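PDB 3Q15: response regulator aspartate phosphatase H from Bacillus subtilis, which dephosphorylates the sporulation phosphotransferase Spo0F and also acts on the competence regulator ComA, helping to separate competence and sporulation in time. Local coordinates for residues A[100-103]-A[104-108]; A[109-112]-A[113-116]; A[135-138]-A[139-142]; A[160-163]-A[164-168]. All blocks are in the same frame, centred on the assembly; numbering follows the deposited sequence.

Contact 1 of 4, residues A[100-103]-A[104-108]; sequences KYYS and LFFRG
The backbone runs as unbroken alpha helix through residues 100-108, the amides of Leu104, Phe105, Phe106 and Arg107 each bonding to the carbonyl four residues earlier, with Phe106 N 2.8 Å from Tyr102 O. This is the middle of helix 93-113, in the stretch predicted as the first TPR repeat, and the i to i+4 spacing sets its side chains in pairs. Tyr102 and Phe106 lie alongside each other and point the same way, Tyr102 CD2 meeting Phe106 CE2 at 3.8 Å. Their planes are 37° apart and the centroids 6.0 Å, an oblique meeting. Helix 49-67 covers this pair, with Tyr54 against the Tyr102 ring. Tyr101 and Phe105 form a second pair: the hydroxyl end of Tyr101 approaches Phe105 CD1, and both side chains touch helix 137-153. Phe105 CD2 in turn sits over the centre of one face of the Phe106 ring, 4.0 Å above it. On the more polar side, the Leu104 methyl CD1 lies beside the aliphatic Lys100 chain, 4.1 Å from its CG. The Ser103 hydroxyl, placed between backbone N and carbonyl carbon (chi1 66°), folds back on its own helix. Lys100 O accepts two bonds from the same face of its carbonyl plane, from Ser103 OG at 2.8 Å and Leu104 N at 3.2 Å.

Contact 2 of 4, residues A[109-112]-A[113-116]; sequences MYEF and DQKE
Helix 93-113 ends here in a Schellman motif: Glu116 N bonds back to Glu111 O at 2.8 Å and Lys115 N to Phe112 O at 3.0 Å, while Lys115, the C-prime residue, turns the chain with a positive phi of 63° before it passes into helix 117-128. One turn earlier Asp113 N still makes a regular helical bond to Met109 O. The side chain of Gln114 doubles back along the last turn, CG lying between its own backbone N and carbonyl carbon (chi1 69°) and the chain extended beyond. Its NE2 reaches Glu111 OE1 at 2.8 Å, coming from above the carboxylate plane, and the amide OE1 lies obliquely by the Tyr110 ring, 3.8 Å from CE2. Glu116 CB packs against the same Glu111 OE1 at 3.2 Å. On another side Asp113 OD1 meets the edge of the Phe112 ring at CD2, while OD2 bonds to Ser10 of helix 9-24. Because Glu111 OE2 is paired with Arg107, both carboxylate oxygens have a donor, which fixes the rotation of this buried acid. The guanidinium and amide probably favour the charged form of Glu111 and offset the nearby Glu116 carboxylate.

Contact 3 of 4, residues A[135-138]-A[139-142]; sequences SDDI and EKAE
An N-cap opens helix 137-153, which runs into the predicted second TPR repeat: Asp136 OD1 accepts from Glu139 N at 2.8 Å, nearly in line with its C-O bond. With CG opposite the backbone N across the CA-CB bond (chi1 -173°), the Asp136 carboxylate swings over the first turn, and OD1 also packs on Glu139 CB. A water lies between the two acids, 2.9 Å from Asp136 OD1 and 2.7 Å from Glu139 OE1; more acceptors surround it than it has protons. The direct gap from Asp136 OD1 to Glu139 OE1 is 4.4 Å, and the carboxylate planes are 40° apart. On another side of the turn Lys140 bends at its last torsion (chi4 69°), bringing NZ to a long ion pair with Asp137 OD1 at 4.0 Å; its stronger partner is Val134 O. Further along, Ala141 N and Glu142 N bond to Asp137 O and Ile138 O, while the Glu142 carboxylate turns to Arg180 and Tyr171. With an alanine at Asp136, Glu139 N would probably lose its capping acceptor and a basic side chain of another protein its salt-bridge mate. The same carboxylate thus serves the fold and the interface: OD1 closes the helix end, OD2 pairs with the other chain, and the helix start and that base probably offset the repulsion from Glu139.

Contact 4 of 4, residues A[160-163]-A[164-168]; sequences SMYH and ILQAL
Gln166 reaches back obliquely to the Tyr162 ring on helix 157-172, in the predicted second TPR repeat. From CB, 3.4 Å from His163 O, the Gln166 chain runs to CG, 3.5 Å from Tyr162 O. The first torsion sets CG opposite the carbonyl carbon (chi1 -65°), and an extended second torsion carries CD towards the outer end of the ring, 3.9 Å from Tyr162 CZ. At the tip Gln166 OE1 is placed 2.9 Å from Tyr162 CE2, shorter than a relaxed contact and so doubtful in detail, and 3.1 Å from Tyr162 OH; NE2 is more distant, 4.2 Å from that hydroxyl. Amide and ring planes stand 64° apart. Tyr162 also meets its neighbour His163, CD2 lying over the centre of the imidazole. Replacing Tyr162 by an alanine would probably open a gap beside the Gln166 amide and over the imidazole, setting the amide free to turn. His163 itself bonds through ND1 to His144 of helix 137-153, the helix paired with this one. Elsewhere on the turn the contacts are apolar: Met161 CG meets Leu165 CD1, and helix 178-194 covers Ile164 through Val187 and Ile188. The second subunit packs on Met161, Tyr162, His163 and Leu165, so this helix also lies against another copy of the protein. The Met161 chain, bent at its second and third torsions, brings SD across to the Ile164 methyl CG2 at 4.1 Å.

Overall arrangement
Contacts 1 and 2 share helix 93-113, whose middle and C-terminal end they describe; contacts 3 and 4 belong to helices 137-153 and 157-172, which follow each other in the chain. Contact 4 is the most buried, contacts 1 and 3 are partly buried, and contact 2 lies at the surface. The chemistry follows: mid-helix contacts 1 and 4 rest largely on aromatic and aliphatic neighbours, while the helix ends in contacts 2 and 3 use carboxylates. Tyr101 and Tyr102 touch Glu139, joining contact 1 to 3, and Ala141 meets Ala167 between 3 and 4. Contact 3 meets another protein, contact 4 the second subunit.

Contact 1 of 4, residues A[100-103]-A[104-108]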
# COMPACT_ATOMS: atom_id res chain seq x y z
N LYS A 100 -2.69 8.46 -21.67
CA LYS A 100 -3.53 8.03 -20.57
C LYS A 100 -2.68 7.72 -19.35
O LYS A 100 -3.04 8.08 -18.23
CB LYS A 100 -4.36 6.81 -20.97
CG LYS A 100 -5.35 6.36 -19.91
CD LYS A 100 -6.26 5.26 -20.44
CE LYS A 100 -7.39 4.97 -19.47
NZ LYS A 100 -8.29 3.90 -19.98
N TYR A 101 -1.56 7.05 -19.57
CA TYR A 101 -0.67 6.66 -18.48
C TYR A 101 -0.11 7.88 -17.77
O TYR A 101 -0.09 7.94 -16.54
CB TYR A 101 0.49 5.80 -19.01
CG TYR A 101 1.63 5.68 -18.03
CD1 TYR A 101 2.79 6.42 -18.19
CD2 TYR A 101 1.55 4.83 -16.93
CE1 TYR A 101 3.84 6.32 -17.29
CE2 TYR A 101 2.59 4.72 -16.03
CZ TYR A 101 3.73 5.46 -16.21
OH TYR A 101 4.77 5.35 -15.31
N TYR A 102 0.34 8.86 -18.55
CA TYR A 102 0.90 10.08 -17.99
C TYR A 102 -0.15 10.90 -17.23
O TYR A 102 0.13 11.40 -16.14
CB TYR A 102 1.53 10.93 -19.09
CG TYR A 102 2.94 10.50 -19.45
CD1 TYR A 102 3.37 10.48 -20.77
CD2 TYR A 102 3.85 10.14 -18.46
CE1 TYR A 102 4.65 10.10 -21.10
CE2 TYR A 102 5.14 9.76 -18.78
CZ TYR A 102 5.53 9.74 -20.11
OH TYR A 102 6.81 9.37 -20.45
N SER A 103 -1.34 11.04 -17.80
CA SER A 103 -2.38 11.85 -17.17
C SER A 103 -2.69 11.32 -15.78
O SER A 103 -2.87 12.09 -14.84
CB SER A 103 -3.65 11.89 -18.03
OG SER A 103 -4.25 10.61 -18.12
N LEU A 104 -2.75 10.00 -15.65
CA LEU A 104 -3.02 9.34 -14.38
C LEU A 104 -1.82 9.42 -13.44
O LEU A 104 -1.97 9.61 -12.23
CB LEU A 104 -3.38 7.87 -14.62
CG LEU A 104 -4.69 7.59 -15.36
CD1 LEU A 104 -4.75 6.14 -15.83
CD2 LEU A 104 -5.89 7.91 -14.46
N PHE A 105 -0.63 9.27 -14.00
CA PHE A 105 0.59 9.30 -13.21
C PHE A 105 0.79 10.66 -12.57
O PHE A 105 0.91 10.77 -11.35
CB PHE A 105 1.82 8.94 -14.06
CG PHE A 105 3.12 9.07 -13.32
CD1 PHE A 105 3.61 8.01 -12.56
CD2 PHE A 105 3.84 10.25 -13.36
CE1 PHE A 105 4.80 8.13 -11.86
CE2 PHE A 105 5.04 10.38 -12.67
CZ PHE A 105 5.52 9.31 -11.92
N PHE A 106 0.81 11.70 -13.39
CA PHE A 106 1.01 13.05 -12.88
C PHE A 106 -0.14 13.53 -11.99
O PHE A 106 0.06 14.38 -11.13
CB PHE A 106 1.25 14.03 -14.02
CG PHE A 106 2.62 13.93 -14.60
CD1 PHE A 106 3.72 14.36 -13.87
CD2 PHE A 106 2.83 13.37 -15.85
CE1 PHE A 106 5.00 14.26 -14.39
CE2 PHE A 106 4.10 13.27 -16.37
CZ PHE A 106 5.19 13.71 -15.65
N ARG A 107 -1.33 12.99 -12.21
CA ARG A 107 -2.46 13.32 -11.35
C ARG A 107 -2.25 12.69 -9.98
O ARG A 107 -2.57 13.30 -8.95
CB ARG A 107 -3.78 12.84 -11.96
CG ARG A 107 -4.98 13.04 -11.05
CD ARG A 107 -5.14 14.50 -10.66
NE ARG A 107 -6.23 14.70 -9.71
CZ ARG A 107 -7.48 14.99 -10.04
NH1 ARG A 107 -7.82 15.12 -11.32
NH2 ARG A 107 -8.40 15.16 -9.10
N GLY A 108 -1.70 11.48 -9.96
CA GLY A 108 -1.36 10.81 -8.72
C GLY A 108 -0.29 11.56 -7.96
O GLY A 108 -0.38 11.73 -6.74

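Contact 2 of 4, residues A[109-112]-A[113-116]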
# COMPACT_ATOMS: atom_id res chain seq x y z
N MET A 109 0.73 12.02 -8.68
CA MET A 109 1.79 12.80 -8.05
C MET A 109 1.28 14.14 -7.54
O MET A 109 1.71 14.63 -6.50
CB MET A 109 2.96 13.00 -9.02
CG MET A 109 3.77 11.73 -9.30
SD MET A 109 4.44 10.98 -7.80
CE MET A 109 5.32 9.57 -8.48
N TYR A 110 0.34 14.75 -8.27
CA TYR A 110 -0.26 16.00 -7.82
C TYR A 110 -0.99 15.81 -6.49
O TYR A 110 -0.85 16.62 -5.57
CB TYR A 110 -1.21 16.57 -8.87
CG TYR A 110 -1.91 17.84 -8.45
CD1 TYR A 110 -1.26 19.07 -8.51
CD2 TYR A 110 -3.22 17.81 -7.99
CE1 TYR A 110 -1.91 20.24 -8.12
CE2 TYR A 110 -3.87 18.98 -7.60
CZ TYR A 110 -3.21 20.19 -7.67
OH TYR A 110 -3.85 21.35 -7.29
N GLU A 111 -1.77 14.74 -6.40
CA GLU A 111 -2.46 14.41 -5.17
C GLU A 111 -1.45 14.14 -4.06
O GLU A 111 -1.63 14.59 -2.93
CB GLU A 111 -3.39 13.21 -5.38
CG GLU A 111 -4.50 13.47 -6.39
CD GLU A 111 -5.50 14.53 -5.93
OE1 GLU A 111 -5.53 14.84 -4.72
OE2 GLU A 111 -6.26 15.05 -6.77
N PHE A 112 -0.39 13.41 -4.40
CA PHE A 112 0.67 13.11 -3.45
C PHE A 112 1.31 14.39 -2.91
O PHE A 112 1.56 14.50 -1.71
CB PHE A 112 1.73 12.21 -4.09
CG PHE A 112 2.96 12.02 -3.25
CD1 PHE A 112 3.00 11.05 -2.27
CD2 PHE A 112 4.08 12.81 -3.46
CE1 PHE A 112 4.12 10.88 -1.50
CE2 PHE A 112 5.21 12.63 -2.69
CZ PHE A 112 5.23 11.67 -1.71
N ASP A 113 1.55 15.35 -3.79
CA ASP A 113 2.20 16.60 -3.41
C ASP A 113 1.34 17.49 -2.51
O ASP A 113 1.86 18.35 -1.79
CB ASP A 113 2.65 17.38 -4.65
CG ASP A 113 3.84 16.75 -5.32
OD1 ASP A 113 4.58 16.00 -4.64
OD2 ASP A 113 4.05 17.00 -6.53
N GLN A 114 0.02 17.30 -2.56
CA GLN A 114 -0.86 18.04 -1.68
C GLN A 114 -1.31 17.15 -0.52
O GLN A 114 -2.27 17.45 0.17
CB GLN A 114 -2.06 18.62 -2.43
CG GLN A 114 -3.06 17.60 -2.94
CD GLN A 114 -4.24 18.28 -3.63
OE1 GLN A 114 -4.25 19.49 -3.81
NE2 GLN A 114 -5.24 17.49 -4.01
N LYS A 115 -0.59 16.04 -0.34
CA LYS A 115 -0.82 15.13 0.77
C LYS A 115 -2.21 14.48 0.76
O LYS A 115 -2.71 14.06 1.80
CB LYS A 115 -0.57 15.83 2.11
CG LYS A 115 0.82 16.47 2.22
CD LYS A 115 1.07 17.06 3.60
CE LYS A 115 1.37 15.98 4.63
NZ LYS A 115 2.59 15.20 4.27
N GLU A 116 -2.82 14.41 -0.41
CA GLU A 116 -4.05 13.65 -0.57
C GLU A 116 -3.65 12.22 -0.92
O GLU A 116 -3.70 11.81 -2.08
CB GLU A 116 -4.93 14.24 -1.68
CG GLU A 116 -5.54 15.59 -1.34
CD GLU A 116 -6.70 15.48 -0.37
OE1 GLU A 116 -7.04 14.34 0.01
OE2 GLU A 116 -7.27 16.53 -0.00

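Contact 3 of 4, residues A[135-138]-A[139-142]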
# COMPACT_ATOMS: atom_id res chain seq x y z
N SER A 135 5.36 -1.64 -24.13
CA SER A 135 6.44 -2.59 -24.40
C SER A 135 7.80 -1.98 -24.08
O SER A 135 8.60 -1.72 -24.98
CB SER A 135 6.40 -3.06 -25.85
OG SER A 135 7.40 -4.03 -26.11
N ASP A 136 8.05 -1.75 -22.79
CA ASP A 136 9.32 -1.17 -22.35
C ASP A 136 9.52 -1.42 -20.85
O ASP A 136 8.81 -0.87 -20.01
CB ASP A 136 9.36 0.32 -22.67
CG ASP A 136 10.71 0.94 -22.39
OD1 ASP A 136 10.89 1.53 -21.30
OD2 ASP A 136 11.61 0.83 -23.25
N ASP A 137 10.52 -2.24 -20.53
CA ASP A 137 10.75 -2.66 -19.15
C ASP A 137 11.28 -1.55 -18.24
O ASP A 137 10.99 -1.53 -17.05
CB ASP A 137 11.68 -3.87 -19.11
CG ASP A 137 11.05 -5.12 -19.69
OD1 ASP A 137 9.81 -5.26 -19.57
OD2 ASP A 137 11.78 -5.96 -20.26
N ILE A 138 12.06 -0.63 -18.81
CA ILE A 138 12.59 0.49 -18.04
C ILE A 138 11.48 1.45 -17.63
O ILE A 138 11.48 1.97 -16.51
CB ILE A 138 13.68 1.25 -18.82
CG1 ILE A 138 14.95 0.41 -18.90
CG2 ILE A 138 13.97 2.59 -18.15
CD1 ILE A 138 15.56 0.12 -17.55
N GLU A 139 10.53 1.68 -18.54
CA GLU A 139 9.38 2.51 -18.23
C GLU A 139 8.66 1.94 -17.02
O GLU A 139 8.27 2.68 -16.11
CB GLU A 139 8.44 2.60 -19.44
CG GLU A 139 7.44 3.75 -19.36
CD GLU A 139 8.11 5.11 -19.31
OE1 GLU A 139 9.13 5.30 -20.01
OE2 GLU A 139 7.64 5.98 -18.55
N LYS A 140 8.48 0.62 -17.01
CA LYS A 140 7.85 -0.06 -15.88
C LYS A 140 8.67 0.11 -14.60
O LYS A 140 8.12 0.41 -13.54
CB LYS A 140 7.63 -1.54 -16.18
CG LYS A 140 6.68 -1.81 -17.34
CD LYS A 140 6.25 -3.28 -17.37
CE LYS A 140 5.41 -3.61 -18.60
NZ LYS A 140 6.21 -3.56 -19.85
N ALA A 141 9.98 -0.09 -14.69
CA ALA A 141 10.86 0.09 -13.54
C ALA A 141 10.73 1.50 -12.99
O ALA A 141 10.64 1.71 -11.77
CB ALA A 141 12.31 -0.19 -13.93
N GLU A 142 10.72 2.47 -13.89
CA GLU A 142 10.71 3.88 -13.54
C GLU A 142 9.46 4.21 -12.73
O GLU A 142 9.52 4.95 -11.74
CB GLU A 142 10.77 4.73 -14.80
CG GLU A 142 11.34 6.12 -14.59
CD GLU A 142 12.85 6.13 -14.43
OE1 GLU A 142 13.47 5.04 -14.45
OE2 GLU A 142 13.42 7.23 -14.30
O HOH W 1 11.29 4.42 -21.32

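Contact 4 of 4, residues A[160-163]-A[164-168]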
# COMPACT_ATOMS: atom_id res chain seq x y z
N SER A 160 6.06 0.21 -0.18
CA SER A 160 7.24 0.81 -0.80
C SER A 160 8.24 -0.27 -1.18
O SER A 160 8.80 -0.26 -2.27
CB SER A 160 7.88 1.81 0.16
OG SER A 160 9.03 2.41 -0.42
N MET A 161 8.47 -1.19 -0.25
CA MET A 161 9.42 -2.27 -0.46
C MET A 161 8.97 -3.15 -1.63
O MET A 161 9.77 -3.52 -2.48
CB MET A 161 9.59 -3.12 0.80
CG MET A 161 10.77 -4.07 0.74
SD MET A 161 12.35 -3.20 0.84
CE MET A 161 12.53 -3.02 2.61
N TYR A 162 7.68 -3.47 -1.66
CA TYR A 162 7.12 -4.25 -2.75
C TYR A 162 7.49 -3.62 -4.08
O TYR A 162 8.06 -4.28 -4.95
CB TYR A 162 5.60 -4.33 -2.62
CG TYR A 162 4.90 -4.82 -3.87
CD1 TYR A 162 4.80 -6.17 -4.15
CD2 TYR A 162 4.35 -3.92 -4.77
CE1 TYR A 162 4.16 -6.62 -5.29
CE2 TYR A 162 3.71 -4.35 -5.91
CZ TYR A 162 3.62 -5.71 -6.17
OH TYR A 162 2.98 -6.15 -7.30
N HIS A 163 7.18 -2.34 -4.24
CA HIS A 163 7.45 -1.64 -5.49
C HIS A 163 8.93 -1.49 -5.81
O HIS A 163 9.34 -1.70 -6.95
CB HIS A 163 6.75 -0.28 -5.52
CG HIS A 163 5.29 -0.37 -5.81
ND1 HIS A 163 4.79 -0.62 -7.07
CD2 HIS A 163 4.21 -0.27 -4.99
CE1 HIS A 163 3.47 -0.66 -7.02
NE2 HIS A 163 3.09 -0.45 -5.77
N ILE A 164 9.73 -1.12 -4.82
CA ILE A 164 11.14 -0.87 -5.07
C ILE A 164 11.87 -2.16 -5.45
O ILE A 164 12.87 -2.13 -6.18
CB ILE A 164 11.84 -0.21 -3.86
CG1 ILE A 164 13.15 0.43 -4.30
CG2 ILE A 164 12.08 -1.23 -2.74
CD1 ILE A 164 12.99 1.46 -5.40
N LEU A 165 11.38 -3.29 -4.97
CA LEU A 165 11.97 -4.58 -5.32
C LEU A 165 11.68 -4.95 -6.77
O LEU A 165 12.45 -5.69 -7.39
CB LEU A 165 11.50 -5.68 -4.37
CG LEU A 165 12.05 -5.65 -2.94
CD1 LEU A 165 11.43 -6.77 -2.12
CD2 LEU A 165 13.57 -5.76 -2.93
N GLN A 166 10.59 -4.43 -7.31
CA GLN A 166 10.27 -4.66 -8.72
C GLN A 166 11.14 -3.77 -9.61
O GLN A 166 11.56 -4.18 -10.69
CB GLN A 166 8.79 -4.39 -9.01
CG GLN A 166 7.85 -5.35 -8.31
CD GLN A 166 6.43 -5.22 -8.81
OE1 GLN A 166 5.57 -4.66 -8.12
NE2 GLN A 166 6.16 -5.74 -10.00
N ALA A 167 11.40 -2.56 -9.14
CA ALA A 167 12.28 -1.64 -9.86
C ALA A 167 13.69 -2.21 -9.94
O ALA A 167 14.26 -2.33 -11.02
CB ALA A 167 12.28 -0.28 -9.20
N LEU A 168 14.24 -2.56 -8.78
CA LEU A 168 15.61 -3.07 -8.69
C LEU A 168 15.83 -4.31 -9.55
O LEU A 168 16.91 -4.50 -10.12
CB LEU A 168 15.98 -3.37 -7.23
CG LEU A 168 17.42 -3.82 -6.99
CD1 LEU A 168 18.40 -2.71 -7.34
CD2 LEU A 168 17.61 -4.27 -5.55